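Local coordinates for viral structural protein 4 (PDB 6TZ0) that binds GTP through a P-loop and accompanies the viral RNA-dependent RNA polymerase, probably acting as an NTPase that supports transcription, at residues M72-I77 against N173-Y178; T82-T87 against A137-S142; Q420-L425 against D450-V455; G489-Q494 against D532-L537. All blocks are in the same frame, centred on the assembly; numbering follows the deposited sequence.

Contact 1: M72-I77 against N173-Y178; sequences MYADMI and NQLIAY
Two helices of the N-terminal part of the chain meet here, with A74 and I77 of helix 70-79 set against L175 and Y178 towards the C-terminal end of segment 173-178. It is an apolar helix-packing contact, closed without a hydrogen bond between the segments. L175 does most of the work. Its CG lies anti to the carbonyl carbon (chi1 -65°), which carries the two methyls across to the other helix. L175 CD2 settles against Y73 CB at 3.7 Å and lies 4.3 Å from A74 CB, while L175 CD1 reaches I77 CD1, also at 4.3 Å. Y73 joins through its CB alone, since its ring leads away to A137 and L138 of helix 136-146. L56 of helix 41-60 touches Y73, I77 and L175 alike, so a third helix completes this small core. Towards Y178 the packing changes character: the tyrosine ring swings away to P70 and R71, and L943 of the neighbouring RNA-dependent RNA polymerase chain packs on it. What remains facing A74 is the start of the side chain and the backbone, with A74 CB 4.0 Å from Y178 CB and 3.4 Å from the carbonyl oxygen, Y178 O.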
loop_
_atom_site.group_PDB
_atom_site.type_symbol
_atom_site.label_atom_id
_atom_site.label_comp_id
_atom_site.label_asym_id
_atom_site.label_seq_id
_atom_site.Cartn_x
_atom_site.Cartn_y
_atom_site.Cartn_z
ATOM N N MET B 72 17.825 32.605 5.262
ATOM C CA MET B 72 18.869 33.622 5.341
ATOM C C MET B 72 18.777 34.604 4.180
ATOM O O MET B 72 18.849 35.823 4.384
ATOM C CB MET B 72 20.237 32.952 5.360
ATOM C CG MET B 72 21.389 33.887 5.612
ATOM S SD MET B 72 21.441 34.452 7.311
ATOM C CE MET B 72 21.998 32.952 8.107
ATOM N N TYR B 73 18.619 34.086 2.954
ATOM C CA TYR B 73 18.426 34.935 1.779
ATOM C C TYR B 73 17.169 35.787 1.900
ATOM O O TYR B 73 17.173 36.967 1.527
ATOM C CB TYR B 73 18.346 34.086 0.508
ATOM C CG TYR B 73 19.649 33.572 -0.064
ATOM C CD1 TYR B 73 20.464 34.396 -0.829
ATOM C CD2 TYR B 73 20.032 32.250 0.101
ATOM C CE1 TYR B 73 21.638 33.928 -1.372
ATOM C CE2 TYR B 73 21.205 31.775 -0.439
ATOM C CZ TYR B 73 22.001 32.618 -1.174
ATOM O OH TYR B 73 23.169 32.140 -1.713
ATOM N N ALA B 74 16.090 35.202 2.426
ATOM C CA ALA B 74 14.841 35.932 2.597
ATOM C C ALA B 74 14.993 37.069 3.594
ATOM O O ALA B 74 14.491 38.172 3.359
ATOM C CB ALA B 74 13.737 34.975 3.040
ATOM N N ASP B 75 15.711 36.830 4.694
ATOM C CA ASP B 75 15.936 37.888 5.675
ATOM C C ASP B 75 16.812 38.998 5.112
ATOM O O ASP B 75 16.497 40.181 5.284
ATOM C CB ASP B 75 16.563 37.311 6.939
ATOM C CG ASP B 75 15.628 36.390 7.680
ATOM O OD1 ASP B 75 14.400 36.536 7.526
ATOM O OD2 ASP B 75 16.122 35.523 8.429
ATOM N N MET B 76 17.880 38.631 4.396
ATOM C CA MET B 76 18.798 39.621 3.839
ATOM C C MET B 76 18.133 40.490 2.784
ATOM O O MET B 76 18.407 41.690 2.702
ATOM C CB MET B 76 20.008 38.916 3.243
ATOM C CG MET B 76 20.904 38.291 4.263
ATOM S SD MET B 76 22.086 37.184 3.518
ATOM C CE MET B 76 23.009 38.382 2.617
ATOM N N ILE B 77 17.258 39.914 1.965
ATOM C CA ILE B 77 16.648 40.714 0.912
ATOM C C ILE B 77 15.435 41.471 1.435
ATOM O O ILE B 77 15.325 42.688 1.258
ATOM C CB ILE B 77 16.287 39.833 -0.295
ATOM C CG1 ILE B 77 17.546 39.199 -0.876
ATOM C CG2 ILE B 77 15.605 40.661 -1.356
ATOM C CD1 ILE B 77 17.270 38.085 -1.831
ATOM N N ASN B 173 10.294 31.237 -5.805
ATOM C CA ASN B 173 9.382 30.324 -5.121
ATOM C C ASN B 173 10.002 29.734 -3.865
ATOM O O ASN B 173 9.288 29.464 -2.895
ATOM C CB ASN B 173 8.967 29.186 -6.049
ATOM C CG ASN B 173 8.012 29.626 -7.120
ATOM O OD1 ASN B 173 7.104 30.411 -6.872
ATOM N ND2 ASN B 173 8.200 29.110 -8.322
ATOM N N GLN B 174 11.316 29.512 -3.873
ATOM C CA GLN B 174 12.004 29.077 -2.662
ATOM C C GLN B 174 12.015 30.173 -1.606
ATOM O O GLN B 174 11.988 29.878 -0.408
ATOM C CB GLN B 174 13.426 28.650 -3.010
ATOM C CG GLN B 174 13.471 27.465 -3.945
ATOM C CD GLN B 174 14.848 27.186 -4.484
ATOM O OE1 GLN B 174 15.822 27.818 -4.097
ATOM N NE2 GLN B 174 14.923 26.280 -5.441
ATOM N N LEU B 175 12.046 31.437 -2.029
ATOM C CA LEU B 175 12.023 32.542 -1.074
ATOM C C LEU B 175 10.635 32.852 -0.527
ATOM O O LEU B 175 10.548 33.478 0.533
ATOM C CB LEU B 175 12.583 33.809 -1.708
ATOM C CG LEU B 175 14.051 33.769 -2.093
ATOM C CD1 LEU B 175 14.395 35.047 -2.803
ATOM C CD2 LEU B 175 14.897 33.577 -0.867
ATOM N N ILE B 176 9.567 32.477 -1.240
ATOM C CA ILE B 176 8.200 32.794 -0.800
ATOM C C ILE B 176 7.875 32.140 0.539
ATOM O O ILE B 176 7.208 32.742 1.389
ATOM C CB ILE B 176 7.177 32.396 -1.892
ATOM C CG1 ILE B 176 7.302 33.288 -3.117
ATOM C CG2 ILE B 176 5.741 32.502 -1.419
ATOM C CD1 ILE B 176 6.545 32.761 -4.311
ATOM N N ALA B 177 8.398 30.939 0.784
ATOM C CA ALA B 177 8.070 30.182 1.988
ATOM C C ALA B 177 8.623 30.790 3.271
ATOM O O ALA B 177 8.199 30.381 4.355
ATOM C CB ALA B 177 8.584 28.754 1.852
ATOM N N TYR B 178 9.550 31.740 3.184
ATOM C CA TYR B 178 10.180 32.322 4.361
ATOM C C TYR B 178 10.032 33.837 4.361
ATOM O O TYR B 178 10.889 34.555 4.874
ATOM C CB TYR B 178 11.647 31.921 4.435
ATOM C CG TYR B 178 11.826 30.436 4.594
ATOM C CD1 TYR B 178 11.717 29.835 5.837
ATOM C CD2 TYR B 178 12.076 29.629 3.494
ATOM C CE1 TYR B 178 11.870 28.475 5.984
ATOM C CE2 TYR B 178 12.228 28.272 3.631
ATOM C CZ TYR B 178 12.124 27.700 4.877
ATOM O OH TYR B 178 12.279 26.343 5.016
#

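Contact 2: T82-T87 against A137-S142; sequences TKVTVT and ALTEMS
The hydroxyl oxygen S142 OG accepts the backbone N-H of V84, with V84 N 3.0 Å from S142 OG and an N-H...O angle of 152°. S142 belongs to helix 136-146, and its OG stands anti to its own backbone nitrogen (chi1 178°), which sends the hydroxyl out from the helix to the extended but irregular segment 82-87. Next to this bond V84 turns its side chain onto the helix. One branch meets the methyl of T139, V84 CG1 to T139 CG2 being 3.7 Å, with the two side chains crossing at about a right angle; the other branch, V84 CG2, lies 4.3 Å from L138 CB. T139 CG2 is shared, because V86 CG2 comes to 3.8 Å from it on its way past. The hydroxyl of T139 is turned back to its own helix, where OG1 bonds to K136 O, leaving its methyl to face the loop. M76 of helix 70-79 packs on T82, and M72 of that helix on L138, so the two helices also touch each other. Beyond T87 the chain is not modelled as far as residue 130. The V84 N-H to S142 OG bond gives a directional hold, and the methyl packing beside it adds apolar contact without direction.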
loop_
_atom_site.group_PDB
_atom_site.type_symbol
_atom_site.label_atom_id
_atom_site.label_comp_id
_atom_site.label_asym_id
_atom_site.label_seq_id
_atom_site.Cartn_x
_atom_site.Cartn_y
_atom_site.Cartn_z
ATOM N N THR B 82 20.674 41.636 7.958
ATOM C CA THR B 82 21.701 40.628 8.173
ATOM C C THR B 82 22.949 40.984 7.385
ATOM O O THR B 82 22.874 41.236 6.181
ATOM C CB THR B 82 21.194 39.245 7.772
ATOM O OG1 THR B 82 19.993 38.948 8.494
ATOM C CG2 THR B 82 22.229 38.184 8.082
ATOM N N LYS B 83 24.090 41.010 8.068
ATOM C CA LYS B 83 25.391 41.196 7.443
ATOM C C LYS B 83 26.221 39.943 7.673
ATOM O O LYS B 83 26.437 39.542 8.820
ATOM C CB LYS B 83 26.110 42.416 8.016
ATOM C CG LYS B 83 25.460 43.741 7.690
ATOM C CD LYS B 83 26.234 44.883 8.315
ATOM C CE LYS B 83 25.565 46.217 8.039
ATOM N NZ LYS B 83 26.293 47.342 8.689
ATOM N N VAL B 84 26.680 39.325 6.591
ATOM C CA VAL B 84 27.567 38.170 6.662
ATOM C C VAL B 84 28.926 38.619 6.153
ATOM O O VAL B 84 29.045 39.083 5.013
ATOM C CB VAL B 84 27.031 36.981 5.851
ATOM C CG1 VAL B 84 27.955 35.794 5.986
ATOM C CG2 VAL B 84 25.630 36.612 6.298
ATOM N N THR B 85 29.948 38.501 6.996
ATOM C CA THR B 85 31.249 39.089 6.714
ATOM C C THR B 85 32.344 38.133 7.161
ATOM O O THR B 85 32.298 37.615 8.278
ATOM C CB THR B 85 31.392 40.444 7.421
ATOM O OG1 THR B 85 30.367 41.328 6.957
ATOM C CG2 THR B 85 32.743 41.076 7.144
ATOM N N VAL B 86 33.318 37.895 6.286
ATOM C CA VAL B 86 34.463 37.056 6.622
ATOM C C VAL B 86 35.452 37.878 7.436
ATOM O O VAL B 86 35.914 38.933 6.991
ATOM C CB VAL B 86 35.126 36.490 5.361
ATOM C CG1 VAL B 86 36.384 35.727 5.732
ATOM C CG2 VAL B 86 34.160 35.591 4.618
ATOM N N THR B 87 35.777 37.395 8.630
ATOM C CA THR B 87 36.685 38.096 9.528
ATOM C C THR B 87 38.013 37.362 9.654
ATOM O O THR B 87 38.046 36.140 9.794
ATOM C CB THR B 87 36.066 38.267 10.927
ATOM O OG1 THR B 87 35.766 36.980 11.481
ATOM C CG2 THR B 87 34.790 39.085 10.846
ATOM N N ALA B 137 28.563 32.612 -0.886
ATOM C CA ALA B 137 27.468 33.241 -1.612
ATOM C C ALA B 137 26.714 34.233 -0.738
ATOM O O ALA B 137 26.284 35.292 -1.214
ATOM C CB ALA B 137 26.523 32.167 -2.138
ATOM N N LEU B 138 26.560 33.913 0.547
ATOM C CA LEU B 138 25.913 34.834 1.469
ATOM C C LEU B 138 26.763 36.071 1.723
ATOM O O LEU B 138 26.211 37.158 1.897
ATOM C CB LEU B 138 25.586 34.121 2.779
ATOM C CG LEU B 138 24.505 33.044 2.693
ATOM C CD1 LEU B 138 24.372 32.308 4.004
ATOM C CD2 LEU B 138 23.175 33.639 2.290
ATOM N N THR B 139 28.095 35.942 1.718
ATOM C CA THR B 139 28.942 37.127 1.820
ATOM C C THR B 139 28.831 38.005 0.585
ATOM O O THR B 139 28.845 39.236 0.692
ATOM C CB THR B 139 30.403 36.744 2.042
ATOM O OG1 THR B 139 30.828 35.832 1.021
ATOM C CG2 THR B 139 30.613 36.151 3.410
ATOM N N GLU B 140 28.735 37.391 -0.596
ATOM C CA GLU B 140 28.585 38.168 -1.824
ATOM C C GLU B 140 27.252 38.915 -1.854
ATOM O O GLU B 140 27.205 40.115 -2.177
ATOM C CB GLU B 140 28.729 37.237 -3.024
ATOM C CG GLU B 140 28.693 37.910 -4.367
ATOM C CD GLU B 140 28.945 36.934 -5.493
ATOM O OE1 GLU B 140 29.174 35.743 -5.200
ATOM O OE2 GLU B 140 28.906 37.348 -6.669
ATOM N N MET B 141 26.167 38.233 -1.474
ATOM C CA MET B 141 24.865 38.884 -1.367
ATOM C C MET B 141 24.851 39.951 -0.276
ATOM O O MET B 141 24.191 40.985 -0.431
ATOM C CB MET B 141 23.786 37.830 -1.112
ATOM C CG MET B 141 22.367 38.375 -1.048
ATOM S SD MET B 141 21.757 39.044 -2.597
ATOM C CE MET B 141 21.313 37.535 -3.430
ATOM N N SER B 142 25.612 39.746 0.803
ATOM C CA SER B 142 25.684 40.733 1.873
ATOM C C SER B 142 26.397 41.996 1.423
ATOM O O SER B 142 25.937 43.103 1.720
ATOM C CB SER B 142 26.379 40.122 3.084
ATOM O OG SER B 142 26.499 41.069 4.124
#

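Contact 3: Q420-L425 against D450-V455; sequences QKASEL and DEMNEV
L425 inserts its forked end between E451 and M452, and its conformation explains how. With CG anti to the backbone N (chi1 -170°), the side chain extends towards the other helix; L425 CD2 then lies over the backbone at M452 N, 3.8 Å away, and 4.2 Å from M452 CB. The second methyl, L425 CD1, passes the carboxylate of E451 at 3.3 Å from E451 OE1, and both methyls also touch E451 CB. E451 keeps an extended chain beyond CG, and its side chain crosses the leucine at a slant, touching it at CB and again at OE1; it also touches H429. The contact joins helix 417-427 to helix 442-457, an antiparallel helix pair in the GTP-binding part of the protein. Over the two short segments the axes approach to 10.5 Å, with 146° between their directions. M452 starts out to the flank rather than straight across, but a bend at chi2 (66°) brings the thioether back to the interface, where M452 SD rests 3.8 Å from A422 CB and CE packs on the same methyl. L530 of helix 524-537 covers M452 from a further helix. At the other end K421 folds at both chi2 and chi3. This bends its aliphatic chain over one methyl of V455, CG2, which meets K421 CE at 3.7 Å and also lies near K421 CB and CG, while the ammonium group is carried away from the interface.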
loop_
_atom_site.group_PDB
_atom_site.type_symbol
_atom_site.label_atom_id
_atom_site.label_comp_id
_atom_site.label_asym_id
_atom_site.label_seq_id
_atom_site.Cartn_x
_atom_site.Cartn_y
_atom_site.Cartn_z
ATOM N N GLN B 420 -38.975 8.876 -21.327
ATOM C CA GLN B 420 -40.265 8.208 -21.199
ATOM C C GLN B 420 -40.533 7.788 -19.760
ATOM O O GLN B 420 -41.648 7.979 -19.252
ATOM C CB GLN B 420 -40.296 6.998 -22.126
ATOM C CG GLN B 420 -40.223 7.370 -23.587
ATOM C CD GLN B 420 -40.010 6.177 -24.488
ATOM O OE1 GLN B 420 -39.830 5.055 -24.021
ATOM N NE2 GLN B 420 -40.015 6.417 -25.792
ATOM N N LYS B 421 -39.518 7.239 -19.085
ATOM C CA LYS B 421 -39.707 6.828 -17.695
ATOM C C LYS B 421 -39.930 8.030 -16.780
ATOM O O LYS B 421 -40.788 7.985 -15.889
ATOM C CB LYS B 421 -38.514 6.003 -17.216
ATOM C CG LYS B 421 -38.250 4.763 -18.049
ATOM C CD LYS B 421 -39.423 3.797 -18.057
ATOM C CE LYS B 421 -39.588 3.090 -16.734
ATOM N NZ LYS B 421 -40.657 2.063 -16.805
ATOM N N ALA B 422 -39.212 9.130 -17.020
ATOM C CA ALA B 422 -39.399 10.328 -16.210
ATOM C C ALA B 422 -40.739 10.992 -16.496
ATOM O O ALA B 422 -41.359 11.549 -15.588
ATOM C CB ALA B 422 -38.256 11.308 -16.452
ATOM N N SER B 423 -41.219 10.920 -17.742
ATOM C CA SER B 423 -42.520 11.496 -18.061
ATOM C C SER B 423 -43.650 10.704 -17.414
ATOM O O SER B 423 -44.614 11.291 -16.906
ATOM C CB SER B 423 -42.703 11.564 -19.575
ATOM O OG SER B 423 -43.953 12.135 -19.909
ATOM N N GLU B 424 -43.537 9.372 -17.402
ATOM C CA GLU B 424 -44.516 8.556 -16.687
ATOM C C GLU B 424 -44.460 8.810 -15.186
ATOM O O GLU B 424 -45.498 8.829 -14.510
ATOM C CB GLU B 424 -44.282 7.078 -16.980
ATOM C CG GLU B 424 -44.576 6.680 -18.406
ATOM C CD GLU B 424 -44.276 5.222 -18.670
ATOM O OE1 GLU B 424 -43.749 4.551 -17.758
ATOM O OE2 GLU B 424 -44.556 4.749 -19.791
ATOM N N LEU B 425 -43.254 9.031 -14.661
ATOM C CA LEU B 425 -43.088 9.325 -13.244
ATOM C C LEU B 425 -43.692 10.676 -12.880
ATOM O O LEU B 425 -44.211 10.851 -11.774
ATOM C CB LEU B 425 -41.604 9.283 -12.902
ATOM C CG LEU B 425 -41.206 9.336 -11.440
ATOM C CD1 LEU B 425 -41.747 8.099 -10.773
ATOM C CD2 LEU B 425 -39.701 9.396 -11.323
ATOM N N ASP B 450 -35.452 10.471 -6.111
ATOM C CA ASP B 450 -35.051 9.155 -5.621
ATOM C C ASP B 450 -35.674 8.039 -6.452
ATOM O O ASP B 450 -35.024 7.024 -6.729
ATOM C CB ASP B 450 -35.423 9.005 -4.151
ATOM C CG ASP B 450 -34.582 9.880 -3.253
ATOM O OD1 ASP B 450 -33.449 10.213 -3.651
ATOM O OD2 ASP B 450 -35.041 10.215 -2.143
ATOM N N GLU B 451 -36.919 8.223 -6.889
ATOM C CA GLU B 451 -37.549 7.260 -7.785
ATOM C C GLU B 451 -36.892 7.266 -9.161
ATOM O O GLU B 451 -36.743 6.209 -9.795
ATOM C CB GLU B 451 -39.038 7.574 -7.880
ATOM C CG GLU B 451 -39.777 7.316 -6.581
ATOM C CD GLU B 451 -41.201 7.828 -6.598
ATOM O OE1 GLU B 451 -41.557 8.570 -7.531
ATOM O OE2 GLU B 451 -41.969 7.484 -5.676
ATOM N N MET B 452 -36.466 8.441 -9.621
ATOM C CA MET B 452 -35.693 8.504 -10.856
ATOM C C MET B 452 -34.329 7.829 -10.709
ATOM O O MET B 452 -33.844 7.209 -11.657
ATOM C CB MET B 452 -35.532 9.954 -11.295
ATOM C CG MET B 452 -34.982 10.105 -12.690
ATOM S SD MET B 452 -36.132 9.493 -13.929
ATOM C CE MET B 452 -35.014 9.081 -15.261
ATOM N N ASN B 453 -33.706 7.906 -9.531
ATOM C CA ASN B 453 -32.467 7.159 -9.315
ATOM C C ASN B 453 -32.719 5.659 -9.272
ATOM O O ASN B 453 -31.854 4.878 -9.683
ATOM C CB ASN B 453 -31.776 7.604 -8.029
ATOM C CG ASN B 453 -31.184 8.981 -8.138
ATOM O OD1 ASN B 453 -30.738 9.385 -9.201
ATOM N ND2 ASN B 453 -31.130 9.692 -7.026
ATOM N N GLU B 454 -33.894 5.245 -8.793
ATOM C CA GLU B 454 -34.270 3.834 -8.853
ATOM C C GLU B 454 -34.468 3.353 -10.284
ATOM O O GLU B 454 -34.208 2.184 -10.582
ATOM C CB GLU B 454 -35.545 3.585 -8.054
ATOM C CG GLU B 454 -35.392 3.739 -6.564
ATOM C CD GLU B 454 -36.699 3.536 -5.833
ATOM O OE1 GLU B 454 -37.737 3.390 -6.508
ATOM O OE2 GLU B 454 -36.691 3.528 -4.585
ATOM N N VAL B 455 -34.946 4.216 -11.178
ATOM C CA VAL B 455 -35.057 3.749 -12.560
ATOM C C VAL B 455 -33.726 3.903 -13.298
ATOM O O VAL B 455 -33.511 3.248 -14.324
ATOM C CB VAL B 455 -36.221 4.441 -13.297
ATOM C CG1 VAL B 455 -35.867 5.812 -13.748
ATOM C CG2 VAL B 455 -36.713 3.608 -14.460
#

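Contact 4: G489-Q494 against D532-L537; sequences GHFNAQ and DTYYRL
An aromatic cluster of H490, F491 and Y534 lies beside the P-loop, joining the loop that follows strand 484-489 of the parallel sheet to helix 524-537. The position is close to a GTP-binding site: GTP is known to bind at K355 and K359, although none is bound to this chain here. The side chain of Y534 comes within about 4 Å of that of K355, and the side chain of H490 within about 4 Å of that of K359. H490 and Y534 form an offset stack, centroids 4.3 Å apart and planes inclined by 23°. The imidazole is displaced, with H490 CD2 coming 3.4 Å from Y534 CD2, and it is H490 CB that sits over the middle of the tyrosine face, 3.7 Å from the ring centroid. Behind the histidine, its backbone N makes a weak hydrogen bond to Q494 OE1. F491 is nearly parallel to Y534 as well, but slid so far along that the rings barely overlap, the touch being F491 CD1 to Y534 CD1. F491 CG lies between its own backbone N and carbonyl carbon (chi1 54°), and the side chain runs side by side with L537, F491 CB to L537 CB 3.6 Å. The phenyl ring is thus sandwiched: L537 CD1 makes a CH-pi contact 4.1 Å from the F491 ring centroid, Q494 CG covers the opposite face, and A493 CB meets the edge in plane.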
loop_
_atom_site.group_PDB
_atom_site.type_symbol
_atom_site.label_atom_id
_atom_site.label_comp_id
_atom_site.label_asym_id
_atom_site.label_seq_id
_atom_site.Cartn_x
_atom_site.Cartn_y
_atom_site.Cartn_z
ATOM N N GLY B 489 -21.553 12.236 -21.286
ATOM C CA GLY B 489 -22.257 11.611 -20.190
ATOM C C GLY B 489 -23.053 12.633 -19.404
ATOM O O GLY B 489 -22.871 13.838 -19.561
ATOM N N HIS B 490 -23.948 12.132 -18.556
ATOM C CA HIS B 490 -24.755 13.018 -17.732
ATOM C C HIS B 490 -24.339 13.084 -16.273
ATOM O O HIS B 490 -24.598 14.102 -15.635
ATOM C CB HIS B 490 -26.235 12.633 -17.776
ATOM C CG HIS B 490 -26.921 12.983 -19.057
ATOM N ND1 HIS B 490 -27.302 12.039 -19.982
ATOM C CD2 HIS B 490 -27.259 14.182 -19.583
ATOM C CE1 HIS B 490 -27.894 12.638 -21.000
ATOM N NE2 HIS B 490 -27.864 13.939 -20.790
ATOM N N PHE B 491 -23.711 12.046 -15.727
ATOM C CA PHE B 491 -23.415 12.037 -14.301
ATOM C C PHE B 491 -22.275 11.078 -14.002
ATOM O O PHE B 491 -21.983 10.172 -14.782
ATOM C CB PHE B 491 -24.658 11.700 -13.471
ATOM C CG PHE B 491 -25.354 10.425 -13.865
ATOM C CD1 PHE B 491 -26.358 10.439 -14.817
ATOM C CD2 PHE B 491 -25.047 9.228 -13.246
ATOM C CE1 PHE B 491 -27.008 9.286 -15.174
ATOM C CE2 PHE B 491 -25.702 8.071 -13.597
ATOM C CZ PHE B 491 -26.683 8.104 -14.563
ATOM N N ASN B 492 -21.647 11.286 -12.843
ATOM C CA ASN B 492 -20.385 10.631 -12.521
ATOM C C ASN B 492 -20.513 9.146 -12.222
ATOM O O ASN B 492 -19.485 8.473 -12.130
ATOM C CB ASN B 492 -19.712 11.293 -11.320
ATOM C CG ASN B 492 -19.248 12.691 -11.611
ATOM O OD1 ASN B 492 -19.654 13.636 -10.951
ATOM N ND2 ASN B 492 -18.396 12.833 -12.614
ATOM N N ALA B 493 -21.721 8.615 -12.051
ATOM C CA ALA B 493 -21.843 7.182 -11.816
ATOM C C ALA B 493 -21.632 6.374 -13.085
ATOM O O ALA B 493 -21.481 5.154 -13.009
ATOM C CB ALA B 493 -23.204 6.851 -11.215
ATOM N N GLN B 494 -21.613 7.023 -14.241
ATOM C CA GLN B 494 -21.282 6.379 -15.497
ATOM C C GLN B 494 -19.785 6.191 -15.692
ATOM O O GLN B 494 -19.383 5.649 -16.720
ATOM C CB GLN B 494 -21.867 7.193 -16.644
ATOM C CG GLN B 494 -23.370 7.190 -16.639
ATOM C CD GLN B 494 -23.958 8.095 -17.676
ATOM O OE1 GLN B 494 -23.243 8.814 -18.363
ATOM N NE2 GLN B 494 -25.272 8.067 -17.801
ATOM N N ASP B 532 -32.369 18.561 -13.248
ATOM C CA ASP B 532 -32.164 18.641 -11.805
ATOM C C ASP B 532 -31.723 17.303 -11.216
ATOM O O ASP B 532 -30.891 17.272 -10.301
ATOM C CB ASP B 532 -33.429 19.148 -11.129
ATOM C CG ASP B 532 -33.638 20.628 -11.325
ATOM O OD1 ASP B 532 -32.642 21.362 -11.446
ATOM O OD2 ASP B 532 -34.805 21.057 -11.349
ATOM N N THR B 533 -32.229 16.191 -11.760
ATOM C CA THR B 533 -31.778 14.866 -11.330
ATOM C C THR B 533 -30.302 14.645 -11.655
ATOM O O THR B 533 -29.518 14.195 -10.802
ATOM C CB THR B 533 -32.631 13.794 -12.004
ATOM O OG1 THR B 533 -34.005 14.012 -11.691
ATOM C CG2 THR B 533 -32.231 12.408 -11.534
ATOM N N TYR B 534 -29.900 14.977 -12.885
ATOM C CA TYR B 534 -28.513 14.791 -13.289
ATOM C C TYR B 534 -27.584 15.737 -12.550
ATOM O O TYR B 534 -26.447 15.363 -12.256
ATOM C CB TYR B 534 -28.377 14.993 -14.795
ATOM C CG TYR B 534 -29.054 13.944 -15.636
ATOM C CD1 TYR B 534 -29.331 12.684 -15.131
ATOM C CD2 TYR B 534 -29.449 14.232 -16.932
ATOM C CE1 TYR B 534 -29.958 11.738 -15.903
ATOM C CE2 TYR B 534 -30.081 13.298 -17.705
ATOM C CZ TYR B 534 -30.334 12.053 -17.189
ATOM O OH TYR B 534 -30.962 11.115 -17.966
ATOM N N TYR B 535 -28.051 16.951 -12.234
ATOM C CA TYR B 535 -27.283 17.855 -11.386
ATOM C C TYR B 535 -27.088 17.274 -9.996
ATOM O O TYR B 535 -25.999 17.377 -9.421
ATOM C CB TYR B 535 -27.979 19.213 -11.296
ATOM C CG TYR B 535 -27.312 20.150 -10.321
ATOM C CD1 TYR B 535 -26.111 20.760 -10.636
ATOM C CD2 TYR B 535 -27.879 20.416 -9.081
ATOM C CE1 TYR B 535 -25.492 21.605 -9.749
ATOM C CE2 TYR B 535 -27.265 21.255 -8.188
ATOM C CZ TYR B 535 -26.071 21.847 -8.526
ATOM O OH TYR B 535 -25.453 22.694 -7.639
ATOM N N ARG B 536 -28.129 16.647 -9.447
ATOM C CA ARG B 536 -28.015 15.989 -8.153
ATOM C C ARG B 536 -27.083 14.782 -8.207
ATOM O O ARG B 536 -26.555 14.368 -7.173
ATOM C CB ARG B 536 -29.422 15.613 -7.665
ATOM C CG ARG B 536 -29.546 15.014 -6.267
ATOM C CD ARG B 536 -30.998 14.947 -5.840
ATOM N NE ARG B 536 -31.183 14.321 -4.537
ATOM C CZ ARG B 536 -31.509 13.047 -4.367
ATOM N NH1 ARG B 536 -31.703 12.270 -5.416
ATOM N NH2 ARG B 536 -31.651 12.553 -3.149
ATOM N N LEU B 537 -26.827 14.230 -9.388
ATOM C CA LEU B 537 -25.862 13.146 -9.496
ATOM C C LEU B 537 -24.500 13.560 -10.050
ATOM O O LEU B 537 -23.617 12.708 -10.150
ATOM C CB LEU B 537 -26.433 12.030 -10.357
ATOM C CG LEU B 537 -27.608 11.252 -9.807
ATOM C CD1 LEU B 537 -28.087 10.340 -10.886
ATOM C CD2 LEU B 537 -27.166 10.479 -8.584
#

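The four contacts fall into two groups, well apart in the chain. Contacts 1 and 2, with centres 15 Å apart, share the N-terminal helical part: helix 70-79 touches helix 136-146, and segments 82-87 and 137-142 both lie, in sequence, between the two halves of contact 1. Contacts 3 and 4 follow later in the chain, one after the other, with centres 14 Å apart, contact 4 beside the parallel sheet and its P-loop, contact 3 on its outer helices. Helices 442-457 and 524-537 link them directly, through a salt bridge from D450 to R536. Contacts 1 and 3 are about 60 Å apart between centres. Contacts 1, 3 and 4 all come within reach of the polymerase chain, so the two groups meet it at well-separated places.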